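Local structure of diaminopimelate decarboxylase (Aquifex aeolicus, 2P3E) at residues K26-T31 with L36-S41; Q30-P35 with G399-I404; V178-A183 with V223-S228. The protein probably catalyses the pyridoxal 5'-phosphate-dependent decarboxylation of meso-diaminopimelate to L-lysine, the final step of lysine biosynthesis by the diaminopimelate pathway. One frame throughout, in Å; residues are numbered along the deposited sequence.

Interaction 1 of 3, residues K26-T31 with L36-S41; sequences KELAQT and LYVYSS
Leu-28 meets Leu-36 and Val-38 through two different parts of its side chain. Its base faces Leu-36: Leu-28 CB lies 3.8 Å from Leu-36 CD2. Its tip serves Val-38, with Leu-28 CD1 3.9 Å from Val-38 CG1. The Leu-28 and Val-38 side chains run at a slant to one another. The CD2 methyl of Leu-36 also rests on the helix backbone. It lies 3.6 Å from Leu-28 O and 4.1 Å from Ala-29 N. One methyl therefore covers the peptide link between Leu-28 and Ala-29 as well as the start of the Leu-28 side chain. No hydrogen bond joins the two segments; methyl groups pack on side chains and on the helix backbone.

Torsions help to explain the fit. Leu-36 has CG anti to its backbone N (chi1 -173°), and its side chain extends toward the helix. Leu-36 and Val-38 are two residues apart on strand 36-40 and point to the same side, where the helix lies. The nearest CA atoms are those of Ala-29 and Leu-36, 6.9 Å apart. The axes of helix segment 26-31 and strand 36-40 come within 9.8 Å, their N-to-C directions 137° apart.

All four touching residues are buried. Strand 36-40 runs between strand 289-301, antiparallel to it, and strand 392-397, parallel to it. Val-38 packs on Ile-290 and Ile-292 of one neighbour and on Val-394 and Val-396 of the other. Helix 25-32 thus covers a face of the mixed beta-sheet domain, and a short turn links it to the strand it packs on.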
ATOM      1  N   LYS B  26      -6.893 -14.162  22.283  1.00 19.00           N
ATOM      2  CA  LYS B  26      -8.259 -13.672  22.486  1.00 19.17           C
ATOM      3  C   LYS B  26      -8.314 -12.499  23.472  1.00 18.52           C
ATOM      4  O   LYS B  26      -8.998 -11.507  23.220  1.00 17.34           O
ATOM      5  CB  LYS B  26      -9.210 -14.801  22.901  1.00 20.51           C
ATOM      6  CG  LYS B  26     -10.653 -14.336  23.050  1.00 22.29           C
ATOM      7  CD  LYS B  26     -11.591 -15.525  23.216  1.00 28.74           C
ATOM      8  CE  LYS B  26     -13.036 -15.076  23.223  1.00 32.81           C
ATOM      9  NZ  LYS B  26     -13.941 -16.198  23.667  1.00 35.95           N
ATOM     10  N   GLU B  27      -7.586 -12.598  24.584  1.00 18.27           N
ATOM     11  CA  GLU B  27      -7.517 -11.471  25.509  1.00 18.88           C
ATOM     12  C   GLU B  27      -6.904 -10.220  24.870  1.00 17.76           C
ATOM     13  O   GLU B  27      -7.404  -9.120  25.058  1.00 17.34           O
ATOM     14  CB  GLU B  27      -6.760 -11.816  26.793  1.00 19.15           C
ATOM     15  CG  GLU B  27      -6.958 -10.745  27.915  1.00 23.05           C
ATOM     16  CD  GLU B  27      -8.421 -10.641  28.437  1.00 28.73           C
ATOM     17  OE1 GLU B  27      -9.079 -11.682  28.699  1.00 31.12           O
ATOM     18  OE2 GLU B  27      -8.918  -9.507  28.586  1.00 32.48           O
ATOM     19  N   LEU B  28      -5.813 -10.397  24.130  1.00 16.95           N
ATOM     20  CA  LEU B  28      -5.201  -9.264  23.433  1.00 16.90           C
ATOM     21  C   LEU B  28      -6.177  -8.603  22.457  1.00 16.57           C
ATOM     22  O   LEU B  28      -6.261  -7.381  22.407  1.00 16.05           O
ATOM     23  CB  LEU B  28      -3.915  -9.688  22.698  1.00 16.47           C
ATOM     24  CG  LEU B  28      -2.725 -10.006  23.604  1.00 16.39           C
ATOM     25  CD1 LEU B  28      -1.650 -10.645  22.770  1.00 17.05           C
ATOM     26  CD2 LEU B  28      -2.202  -8.740  24.295  1.00 15.69           C
ATOM     27  N   ALA B  29      -6.907  -9.422  21.700  1.00 16.18           N
ATOM     28  CA  ALA B  29      -7.920  -8.942  20.763  1.00 16.42           C
ATOM     29  C   ALA B  29      -9.066  -8.183  21.451  1.00 16.95           C
ATOM     30  O   ALA B  29      -9.467  -7.113  20.997  1.00 16.70           O
ATOM     31  CB  ALA B  29      -8.460 -10.102  19.956  1.00 15.93           C
ATOM     32  N   GLN B  30      -9.567  -8.726  22.560  1.00 17.43           N
ATOM     33  CA  GLN B  30     -10.614  -8.071  23.352  1.00 18.09           C
ATOM     34  C   GLN B  30     -10.103  -6.811  24.037  1.00 18.13           C
ATOM     35  O   GLN B  30     -10.831  -5.829  24.160  1.00 18.37           O
ATOM     36  CB  GLN B  30     -11.187  -9.041  24.406  1.00 18.63           C
ATOM     37  CG  GLN B  30     -11.924 -10.241  23.833  1.00 18.37           C
ATOM     38  CD  GLN B  30     -12.300 -11.274  24.917  1.00 20.61           C
ATOM     39  OE1 GLN B  30     -11.678 -11.346  25.987  1.00 21.42           O
ATOM     40  NE2 GLN B  30     -13.310 -12.070  24.635  1.00 22.27           N
ATOM     41  N   THR B  31      -8.850  -6.833  24.472  1.00 18.19           N
ATOM     42  CA  THR B  31      -8.240  -5.680  25.160  1.00 18.12           C
ATOM     43  C   THR B  31      -7.859  -4.539  24.210  1.00 17.32           C
ATOM     44  O   THR B  31      -8.179  -3.377  24.465  1.00 16.34           O
ATOM     45  CB  THR B  31      -6.995  -6.120  25.959  1.00 18.45           C
ATOM     46  OG1 THR B  31      -7.411  -7.042  26.974  1.00 21.96           O
ATOM     47  CG2 THR B  31      -6.299  -4.947  26.624  1.00 18.26           C
ATOM     48  N   LEU B  36      -5.105  -6.400  14.818  1.00 11.65           N
ATOM     49  CA  LEU B  36      -4.017  -6.283  15.789  1.00 11.35           C
ATOM     50  C   LEU B  36      -2.777  -7.038  15.315  1.00 11.67           C
ATOM     51  O   LEU B  36      -2.838  -8.250  15.036  1.00 11.96           O
ATOM     52  CB  LEU B  36      -4.457  -6.846  17.159  1.00 11.43           C
ATOM     53  CG  LEU B  36      -3.509  -6.659  18.351  1.00 11.81           C
ATOM     54  CD1 LEU B  36      -3.358  -5.169  18.657  1.00 13.63           C
ATOM     55  CD2 LEU B  36      -4.006  -7.411  19.610  1.00 12.16           C
ATOM     56  N   TYR B  37      -1.655  -6.326  15.223  1.00 11.95           N
ATOM     57  CA  TYR B  37      -0.363  -6.972  15.007  1.00 11.91           C
ATOM     58  C   TYR B  37       0.267  -7.314  16.346  1.00 12.39           C
ATOM     59  O   TYR B  37       0.457  -6.440  17.204  1.00 11.87           O
ATOM     60  CB  TYR B  37       0.575  -6.067  14.209  1.00 12.02           C
ATOM     61  CG  TYR B  37       0.450  -6.214  12.702  1.00 12.08           C
ATOM     62  CD1 TYR B  37      -0.233  -5.265  11.927  1.00 11.76           C
ATOM     63  CD2 TYR B  37       1.020  -7.308  12.051  1.00 12.01           C
ATOM     64  CE1 TYR B  37      -0.326  -5.410  10.514  1.00 11.48           C
ATOM     65  CE2 TYR B  37       0.915  -7.468  10.671  1.00 11.78           C
ATOM     66  CZ  TYR B  37       0.245  -6.520   9.912  1.00 11.97           C
ATOM     67  OH  TYR B  37       0.188  -6.715   8.540  1.00 13.19           O
ATOM     68  N   VAL B  38       0.619  -8.583  16.512  1.00 12.74           N
ATOM     69  CA  VAL B  38       1.201  -9.066  17.768  1.00 12.45           C
ATOM     70  C   VAL B  38       2.576  -9.653  17.481  1.00 12.58           C
ATOM     71  O   VAL B  38       2.700 -10.492  16.593  1.00 12.42           O
ATOM     72  CB  VAL B  38       0.286 -10.146  18.426  1.00 13.02           C
ATOM     73  CG1 VAL B  38       0.891 -10.627  19.769  1.00 13.55           C
ATOM     74  CG2 VAL B  38      -1.137  -9.600  18.645  1.00 11.89           C
ATOM     75  N   TYR B  39       3.597  -9.203  18.227  1.00 12.06           N
ATOM     76  CA  TYR B  39       4.955  -9.650  18.031  1.00 12.03           C
ATOM     77  C   TYR B  39       5.502 -10.386  19.261  1.00 13.58           C
ATOM     78  O   TYR B  39       5.193 -10.019  20.404  1.00 13.64           O
ATOM     79  CB  TYR B  39       5.875  -8.458  17.709  1.00 11.67           C
ATOM     80  CG  TYR B  39       5.473  -7.677  16.475  1.00 11.37           C
ATOM     81  CD1 TYR B  39       5.933  -8.041  15.211  1.00 11.04           C
ATOM     82  CD2 TYR B  39       4.609  -6.586  16.571  1.00 10.47           C
ATOM     83  CE1 TYR B  39       5.552  -7.312  14.064  1.00  9.96           C
ATOM     84  CE2 TYR B  39       4.242  -5.842  15.435  1.00 10.34           C
ATOM     85  CZ  TYR B  39       4.703  -6.214  14.205  1.00 10.96           C
ATOM     86  OH  TYR B  39       4.311  -5.455  13.121  1.00 11.92           O
ATOM     87  N   SER B  40       6.334 -11.394  19.007  1.00 14.47           N
ATOM     88  CA  SER B  40       7.060 -12.123  20.058  1.00 14.85           C
ATOM     89  C   SER B  40       8.452 -11.538  20.230  1.00 15.22           C
ATOM     90  O   SER B  40       9.301 -11.629  19.338  1.00 14.77           O
ATOM     91  CB  SER B  40       7.146 -13.620  19.718  1.00 15.62           C
ATOM     92  OG  SER B  40       8.168 -14.274  20.483  1.00 17.85           O
ATOM     93  N   SER B  41       8.695 -10.962  21.408  1.00 15.22           N
ATOM     94  CA  SER B  41       9.989 -10.400  21.733  1.00 16.10           C
ATOM     95  C   SER B  41      11.096 -11.461  21.683  1.00 16.23           C
ATOM     96  O   SER B  41      12.158 -11.237  21.075  1.00 15.91           O
ATOM     97  CB  SER B  41       9.938  -9.742  23.121  1.00 15.96           C
ATOM     98  OG  SER B  41      11.156  -9.104  23.422  1.00 16.41           O
TER

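Interaction 2 of 3, residues Q30-P35 with G399-I404; sequences QTFGTP and GSVKLI
The ring of Phe-32 overlaps the methyl groups of two strand residues, Val-401 and Leu-403. Val-401 sends CG2 to the far edge of the ring, near the ring plane. That methyl is 4.2 Å from Phe-32 CE2 and equally far from CZ. Leu-403 comes to the other flank, where its CD1 is 4.1 Å from Phe-32 CD1. This approach is oblique to the ring. The Phe-32 and Val-401 side chains approach from opposite directions, the methyl meeting the ring edge, whereas Phe-32 and Leu-403 slide past each other. One face of the ring is covered from within the helix: Thr-31 CG2 sits above its centre, 3.7 Å from the plane.

With CG anti to the carbonyl carbon (chi1 -67°), the Phe-32 ring is directed at strand 400-405. Val-401 and Leu-403 point toward the helix, while Lys-402 between them points away, as expected along a beta-strand. The contact has no hydrogen bonds and its three residues are partly exposed, so it is a modest apolar patch near the surface.

The helix ends at Phe-32. Gly-33, with a positive phi of 85°, is the first residue to leave it, and a cis peptide bond precedes Pro-35. Arg-407 donates hydrogen bonds to Phe-32 O and Pro-35 O, bracketing this turn. Strand 400-405 pairs antiparallel with strand 392-397, and Val-401 and Leu-403 also touch Val-396 and Val-394 there. The end of helix 25-32 therefore lies against the hairpin of strands 392-397 and 400-405 in the mixed sheet, close to where Ile-404 O meets Ser-417 OG of the second subunit.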
ATOM      1  N   GLN B  30      -9.567  -8.726  22.560  1.00 17.43           N
ATOM      2  CA  GLN B  30     -10.614  -8.071  23.352  1.00 18.09           C
ATOM      3  C   GLN B  30     -10.103  -6.811  24.037  1.00 18.13           C
ATOM      4  O   GLN B  30     -10.831  -5.829  24.160  1.00 18.37           O
ATOM      5  CB  GLN B  30     -11.187  -9.041  24.406  1.00 18.63           C
ATOM      6  CG  GLN B  30     -11.924 -10.241  23.833  1.00 18.37           C
ATOM      7  CD  GLN B  30     -12.300 -11.274  24.917  1.00 20.61           C
ATOM      8  OE1 GLN B  30     -11.678 -11.346  25.987  1.00 21.42           O
ATOM      9  NE2 GLN B  30     -13.310 -12.070  24.635  1.00 22.27           N
ATOM     10  N   THR B  31      -8.850  -6.833  24.472  1.00 18.19           N
ATOM     11  CA  THR B  31      -8.240  -5.680  25.160  1.00 18.12           C
ATOM     12  C   THR B  31      -7.859  -4.539  24.210  1.00 17.32           C
ATOM     13  O   THR B  31      -8.179  -3.377  24.465  1.00 16.34           O
ATOM     14  CB  THR B  31      -6.995  -6.120  25.959  1.00 18.45           C
ATOM     15  OG1 THR B  31      -7.411  -7.042  26.974  1.00 21.96           O
ATOM     16  CG2 THR B  31      -6.299  -4.947  26.624  1.00 18.26           C
ATOM     17  N   PHE B  32      -7.160  -4.875  23.124  1.00 16.22           N
ATOM     18  CA  PHE B  32      -6.564  -3.853  22.251  1.00 15.78           C
ATOM     19  C   PHE B  32      -7.327  -3.610  20.943  1.00 15.08           C
ATOM     20  O   PHE B  32      -7.010  -2.682  20.189  1.00 15.08           O
ATOM     21  CB  PHE B  32      -5.089  -4.195  21.972  1.00 14.73           C
ATOM     22  CG  PHE B  32      -4.213  -4.108  23.193  1.00 15.74           C
ATOM     23  CD1 PHE B  32      -3.871  -2.861  23.736  1.00 16.63           C
ATOM     24  CD2 PHE B  32      -3.748  -5.267  23.821  1.00 14.35           C
ATOM     25  CE1 PHE B  32      -3.073  -2.779  24.884  1.00 15.19           C
ATOM     26  CE2 PHE B  32      -2.958  -5.185  24.953  1.00 15.72           C
ATOM     27  CZ  PHE B  32      -2.620  -3.944  25.486  1.00 15.36           C
ATOM     28  N   GLY B  33      -8.322  -4.449  20.674  1.00 14.74           N
ATOM     29  CA  GLY B  33      -9.118  -4.357  19.455  1.00 14.29           C
ATOM     30  C   GLY B  33      -8.476  -5.082  18.269  1.00 13.88           C
ATOM     31  O   GLY B  33      -7.328  -5.533  18.350  1.00 13.08           O
ATOM     32  N   THR B  34      -9.230  -5.218  17.177  1.00 13.65           N
ATOM     33  CA  THR B  34      -8.702  -5.781  15.928  1.00 13.07           C
ATOM     34  C   THR B  34      -8.979  -4.795  14.787  1.00 13.16           C
ATOM     35  O   THR B  34      -9.881  -3.969  14.907  1.00 11.89           O
ATOM     36  CB  THR B  34      -9.333  -7.171  15.582  1.00 13.73           C
ATOM     37  OG1 THR B  34     -10.762  -7.065  15.592  1.00 14.90           O
ATOM     38  CG2 THR B  34      -8.893  -8.250  16.580  1.00 14.54           C
ATOM     39  N   PRO B  35      -8.192  -4.860  13.686  1.00 12.85           N
ATOM     40  CA  PRO B  35      -7.000  -5.690  13.471  1.00 12.67           C
ATOM     41  C   PRO B  35      -5.889  -5.379  14.475  1.00 12.29           C
ATOM     42  O   PRO B  35      -5.769  -4.239  14.930  1.00 12.24           O
ATOM     43  CB  PRO B  35      -6.534  -5.299  12.053  1.00 12.74           C
ATOM     44  CG  PRO B  35      -7.741  -4.690  11.408  1.00 14.13           C
ATOM     45  CD  PRO B  35      -8.498  -4.012  12.514  1.00 13.53           C
ATOM     46  N   GLY B 399       4.696 -13.734  29.130  1.00 22.58           N
ATOM     47  CA  GLY B 399       3.454 -13.448  29.855  1.00 21.73           C
ATOM     48  C   GLY B 399       3.028 -11.992  29.999  1.00 21.44           C
ATOM     49  O   GLY B 399       1.922 -11.725  30.469  1.00 22.13           O
ATOM     50  N   SER B 400       3.880 -11.038  29.627  1.00 20.34           N
ATOM     51  CA  SER B 400       3.488  -9.636  29.734  1.00 19.92           C
ATOM     52  C   SER B 400       3.499  -8.943  28.370  1.00 19.33           C
ATOM     53  O   SER B 400       3.950  -9.529  27.384  1.00 18.24           O
ATOM     54  CB  SER B 400       4.352  -8.899  30.747  1.00 19.96           C
ATOM     55  OG  SER B 400       5.662  -8.701  30.257  1.00 22.10           O
ATOM     56  N   VAL B 401       2.966  -7.723  28.316  1.00 18.84           N
ATOM     57  CA  VAL B 401       2.788  -7.019  27.033  1.00 19.08           C
ATOM     58  C   VAL B 401       3.145  -5.548  27.096  1.00 18.39           C
ATOM     59  O   VAL B 401       2.942  -4.891  28.115  1.00 18.97           O
ATOM     60  CB  VAL B 401       1.347  -7.159  26.431  1.00 19.39           C
ATOM     61  CG1 VAL B 401       0.937  -8.588  26.344  1.00 21.02           C
ATOM     62  CG2 VAL B 401       0.306  -6.368  27.245  1.00 20.44           C
ATOM     63  N   LYS B 402       3.670  -5.034  25.987  1.00 16.75           N
ATOM     64  CA  LYS B 402       3.837  -3.620  25.804  1.00 16.84           C
ATOM     65  C   LYS B 402       3.101  -3.181  24.538  1.00 15.66           C
ATOM     66  O   LYS B 402       3.188  -3.829  23.492  1.00 14.41           O
ATOM     67  CB  LYS B 402       5.331  -3.262  25.680  1.00 17.31           C
ATOM     68  CG  LYS B 402       6.144  -3.471  26.947  1.00 19.78           C
ATOM     69  CD  LYS B 402       7.617  -3.033  26.759  1.00 22.18           C
ATOM     70  CE  LYS B 402       8.283  -3.915  25.691  1.00 27.70           C
ATOM     71  NZ  LYS B 402       9.796  -4.096  25.798  1.00 32.86           N
ATOM     72  N   LEU B 403       2.369  -2.083  24.638  1.00 14.85           N
ATOM     73  CA  LEU B 403       1.798  -1.468  23.466  1.00 14.47           C
ATOM     74  C   LEU B 403       2.923  -0.736  22.736  1.00 14.36           C
ATOM     75  O   LEU B 403       3.552   0.159  23.318  1.00 14.74           O
ATOM     76  CB  LEU B 403       0.640  -0.521  23.852  1.00 14.80           C
ATOM     77  CG  LEU B 403      -0.142   0.180  22.726  1.00 13.42           C
ATOM     78  CD1 LEU B 403      -0.865  -0.875  21.854  1.00 14.19           C
ATOM     79  CD2 LEU B 403      -1.158   1.137  23.338  1.00 14.23           C
ATOM     80  N   ILE B 404       3.229  -1.154  21.504  1.00 12.85           N
ATOM     81  CA  ILE B 404       4.357  -0.543  20.767  1.00 11.90           C
ATOM     82  C   ILE B 404       3.924   0.359  19.567  1.00 11.93           C
ATOM     83  O   ILE B 404       4.743   1.093  18.995  1.00 12.05           O
ATOM     84  CB  ILE B 404       5.448  -1.593  20.371  1.00 11.97           C
ATOM     85  CG1 ILE B 404       4.850  -2.702  19.489  1.00 12.00           C
ATOM     86  CG2 ILE B 404       6.104  -2.190  21.626  1.00 11.59           C
ATOM     87  CD1 ILE B 404       5.882  -3.482  18.698  1.00 13.07           C
TER

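Interaction 3 of 3, residues V178-A183 with V223-S228; sequences VDIREA and VSLYES
This is an apolar contact between a helix and a turn on the outside of the alpha/beta barrel. The turn follows the short strand 178-179 and leads into helix 183-191. Leu-225 of helix 214-231 faces it and supplies the whole helix side of the contact. Its CD2 methyl touches two residues: it is 4.0 Å from Ile-180 CG1 and 4.2 Å from Ala-183 CB. Lower on the side chain, Leu-225 CB lies 4.2 Å from Ile-180 CD1. Ile-180 and Leu-225 thus lie alongside each other, running in opposite directions. Both first torsions are extended: CG1 of Ile-180 (chi1 -165°) and CG of Leu-225 (chi1 -178°) are anti to their backbone N atoms.

The turn is shaped by Asp-179. Its OD1 accepts a hydrogen bond from Arg-181 N at 3.0 Å, forming an Asx turn. The N-H is nearly straight on OD1 (167°) but comes from above the carboxylate plane. Asp-179 O also accepts from Glu-182 N at 2.8 Å. These bonds help to hold the turn that presents Ile-180 and Ala-183 to the helix.

Beneath the contact, Ile-180, Ala-183 and Leu-225 all touch Val-155 of strand 149-156. Leu-225 reaches Ile-201 of strand 196-202 as well. Outer helices packed over parallel strands in this way are the hallmark of the TIM-barrel domain of this decarboxylase family.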
ATOM      1  N   VAL B 178      25.225  -3.963 -10.597  1.00 27.92           N
ATOM      2  CA  VAL B 178      25.914  -3.981 -11.874  1.00 28.35           C
ATOM      3  C   VAL B 178      26.454  -5.395 -12.043  1.00 28.26           C
ATOM      4  O   VAL B 178      26.877  -6.032 -11.073  1.00 27.70           O
ATOM      5  CB  VAL B 178      27.038  -2.891 -11.964  1.00 28.62           C
ATOM      6  CG1 VAL B 178      28.169  -3.130 -10.950  1.00 28.47           C
ATOM      7  CG2 VAL B 178      27.616  -2.802 -13.366  1.00 29.67           C
ATOM      8  N   ASP B 179      26.405  -5.887 -13.275  1.00 28.81           N
ATOM      9  CA  ASP B 179      27.041  -7.143 -13.645  1.00 29.38           C
ATOM     10  C   ASP B 179      28.415  -7.189 -13.016  1.00 29.44           C
ATOM     11  O   ASP B 179      29.229  -6.279 -13.194  1.00 28.83           O
ATOM     12  CB  ASP B 179      27.167  -7.237 -15.175  1.00 29.99           C
ATOM     13  CG  ASP B 179      27.606  -8.617 -15.657  1.00 31.88           C
ATOM     14  OD1 ASP B 179      28.042  -9.464 -14.834  1.00 32.97           O
ATOM     15  OD2 ASP B 179      27.513  -8.852 -16.882  0.30 31.89           O
ATOM     16  N   ILE B 180      28.666  -8.254 -12.263  1.00 30.30           N
ATOM     17  CA  ILE B 180      29.917  -8.390 -11.540  1.00 31.46           C
ATOM     18  C   ILE B 180      31.075  -8.375 -12.524  1.00 31.75           C
ATOM     19  O   ILE B 180      32.181  -7.984 -12.181  1.00 32.46           O
ATOM     20  CB  ILE B 180      29.966  -9.655 -10.626  1.00 30.89           C
ATOM     21  CG1 ILE B 180      31.135  -9.529  -9.643  1.00 30.51           C
ATOM     22  CG2 ILE B 180      30.049 -10.943 -11.467  1.00 32.20           C
ATOM     23  CD1 ILE B 180      31.094 -10.494  -8.497  1.00 30.92           C
ATOM     24  N   ARG B 181      30.783  -8.767 -13.761  1.00 32.80           N
ATOM     25  CA  ARG B 181      31.773  -8.822 -14.828  1.00 33.27           C
ATOM     26  C   ARG B 181      32.198  -7.421 -15.285  1.00 33.40           C
ATOM     27  O   ARG B 181      33.181  -7.268 -16.025  1.00 33.76           O
ATOM     28  CB  ARG B 181      31.232  -9.650 -16.001  1.00 33.17           C
ATOM     29  CG  ARG B 181      30.864 -11.085 -15.628  1.00 34.19           C
ATOM     30  CD  ARG B 181      30.145 -11.798 -16.766  1.00 35.39           C
ATOM     31  CZ  ARG B 181      26.972 -12.131 -17.688  0.80 39.47           C
ATOM     32  NH1 ARG B 181      26.199 -13.206 -17.785  0.20 39.20           N
ATOM     33  NH2 ARG B 181      26.474 -10.934 -17.988  0.80 39.09           N
ATOM     34  N   GLU B 182      31.461  -6.407 -14.833  1.00 33.47           N
ATOM     35  CA  GLU B 182      31.724  -5.006 -15.182  1.00 33.13           C
ATOM     36  C   GLU B 182      31.931  -4.121 -13.944  1.00 33.36           C
ATOM     37  O   GLU B 182      32.074  -2.892 -14.060  1.00 33.73           O
ATOM     38  CB  GLU B 182      30.563  -4.457 -16.015  1.00 33.44           C
ATOM     39  CG  GLU B 182      30.464  -5.037 -17.422  0.10 33.06           C
ATOM     40  N   ALA B 183      31.950  -4.742 -12.761  1.00 32.49           N
ATOM     41  CA  ALA B 183      32.082  -4.006 -11.499  1.00 31.60           C
ATOM     42  C   ALA B 183      33.487  -3.447 -11.312  1.00 31.33           C
ATOM     43  O   ALA B 183      33.675  -2.410 -10.666  1.00 30.92           O
ATOM     44  CB  ALA B 183      31.702  -4.891 -10.326  1.00 31.39           C
ATOM     45  N   VAL B 223      34.045 -13.353  -3.782  1.00 19.38           N
ATOM     46  CA  VAL B 223      35.370 -13.704  -3.244  1.00 19.70           C
ATOM     47  C   VAL B 223      36.433 -13.535  -4.337  1.00 19.45           C
ATOM     48  O   VAL B 223      37.508 -12.980  -4.088  1.00 19.52           O
ATOM     49  CB  VAL B 223      35.402 -15.152  -2.664  1.00 19.73           C
ATOM     50  CG1 VAL B 223      36.859 -15.635  -2.418  1.00 19.47           C
ATOM     51  CG2 VAL B 223      34.609 -15.217  -1.372  1.00 20.59           C
ATOM     52  N   SER B 224      36.125 -14.010  -5.539  1.00 19.69           N
ATOM     53  CA  SER B 224      37.004 -13.791  -6.700  1.00 20.12           C
ATOM     54  C   SER B 224      37.211 -12.309  -7.018  1.00 19.60           C
ATOM     55  O   SER B 224      38.340 -11.895  -7.304  1.00 18.47           O
ATOM     56  CB  SER B 224      36.475 -14.516  -7.933  1.00 20.30           C
ATOM     57  OG  SER B 224      36.324 -15.899  -7.617  1.00 24.47           O
ATOM     58  N   LEU B 225      36.132 -11.518  -6.990  1.00 18.83           N
ATOM     59  CA  LEU B 225      36.273 -10.069  -7.177  1.00 18.85           C
ATOM     60  C   LEU B 225      37.153  -9.465  -6.082  1.00 18.99           C
ATOM     61  O   LEU B 225      38.001  -8.615  -6.360  1.00 19.28           O
ATOM     62  CB  LEU B 225      34.910  -9.346  -7.199  1.00 18.79           C
ATOM     63  CG  LEU B 225      34.954  -7.818  -7.442  1.00 19.07           C
ATOM     64  CD1 LEU B 225      35.617  -7.444  -8.784  1.00 18.02           C
ATOM     65  CD2 LEU B 225      33.540  -7.243  -7.385  1.00 20.25           C
ATOM     66  N   TYR B 226      36.939  -9.898  -4.845  1.00 19.27           N
ATOM     67  CA  TYR B 226      37.740  -9.435  -3.712  1.00 20.11           C
ATOM     68  C   TYR B 226      39.232  -9.700  -3.959  1.00 20.69           C
ATOM     69  O   TYR B 226      40.065  -8.813  -3.774  1.00 20.51           O
ATOM     70  CB  TYR B 226      37.268 -10.131  -2.441  1.00 19.93           C
ATOM     71  CG  TYR B 226      38.197 -10.035  -1.252  1.00 20.40           C
ATOM     72  CD1 TYR B 226      38.146  -8.939  -0.396  1.00 21.02           C
ATOM     73  CD2 TYR B 226      39.117 -11.056  -0.969  1.00 21.99           C
ATOM     74  CE1 TYR B 226      38.969  -8.853   0.715  1.00 20.69           C
ATOM     75  CE2 TYR B 226      39.976 -10.963   0.140  1.00 21.04           C
ATOM     76  CZ  TYR B 226      39.870  -9.860   0.975  1.00 21.87           C
ATOM     77  OH  TYR B 226      40.677  -9.730   2.061  1.00 22.62           O
ATOM     78  N   GLU B 227      39.549 -10.921  -4.385  1.00 21.19           N
ATOM     79  CA  GLU B 227      40.936 -11.300  -4.659  1.00 22.77           C
ATOM     80  C   GLU B 227      41.540 -10.427  -5.741  1.00 22.51           C
ATOM     81  O   GLU B 227      42.650  -9.941  -5.588  1.00 22.69           O
ATOM     82  CB  GLU B 227      41.023 -12.762  -5.079  1.00 22.99           C
ATOM     83  CG  GLU B 227      40.652 -13.699  -3.963  1.00 27.94           C
ATOM     84  CD  GLU B 227      41.763 -13.864  -2.936  0.70 32.47           C
ATOM     85  OE1 GLU B 227      42.947 -13.650  -3.313  1.00 35.76           O
ATOM     86  OE2 GLU B 227      41.450 -14.216  -1.768  1.00 32.52           O
ATOM     87  N   SER B 228      40.792 -10.233  -6.821  1.00 22.58           N
ATOM     88  CA  SER B 228      41.224  -9.398  -7.927  1.00 23.23           C
ATOM     89  C   SER B 228      41.445  -7.927  -7.524  1.00 23.27           C
ATOM     90  O   SER B 228      42.460  -7.324  -7.899  1.00 23.76           O
ATOM     91  CB  SER B 228      40.211  -9.515  -9.062  1.00 23.39           C
ATOM     92  OG  SER B 228      40.654  -8.793 -10.192  1.00 26.79           O
TER

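Overall arrangement
Interactions 1 and 2 form one continuous patch. Their centres are 4 Å apart, and both use helix 25-32 and the same mixed sheet. Leu-28 CD2 touches Val-401 CG1 at 3.8 Å, and Ala-29 CB touches Thr-34 CG2 at 3.9 Å. Interaction 3 belongs to the barrel, on the opposite side of the chain's centre. Its centre is 47 Å from that of interaction 1 and 49 Å from that of interaction 2. The nearest atoms of interactions 1 and 3 are about 32 Å apart. None of the three lies at the predicted cofactor and substrate sites. They are packing contacts in the two domains of the subunit.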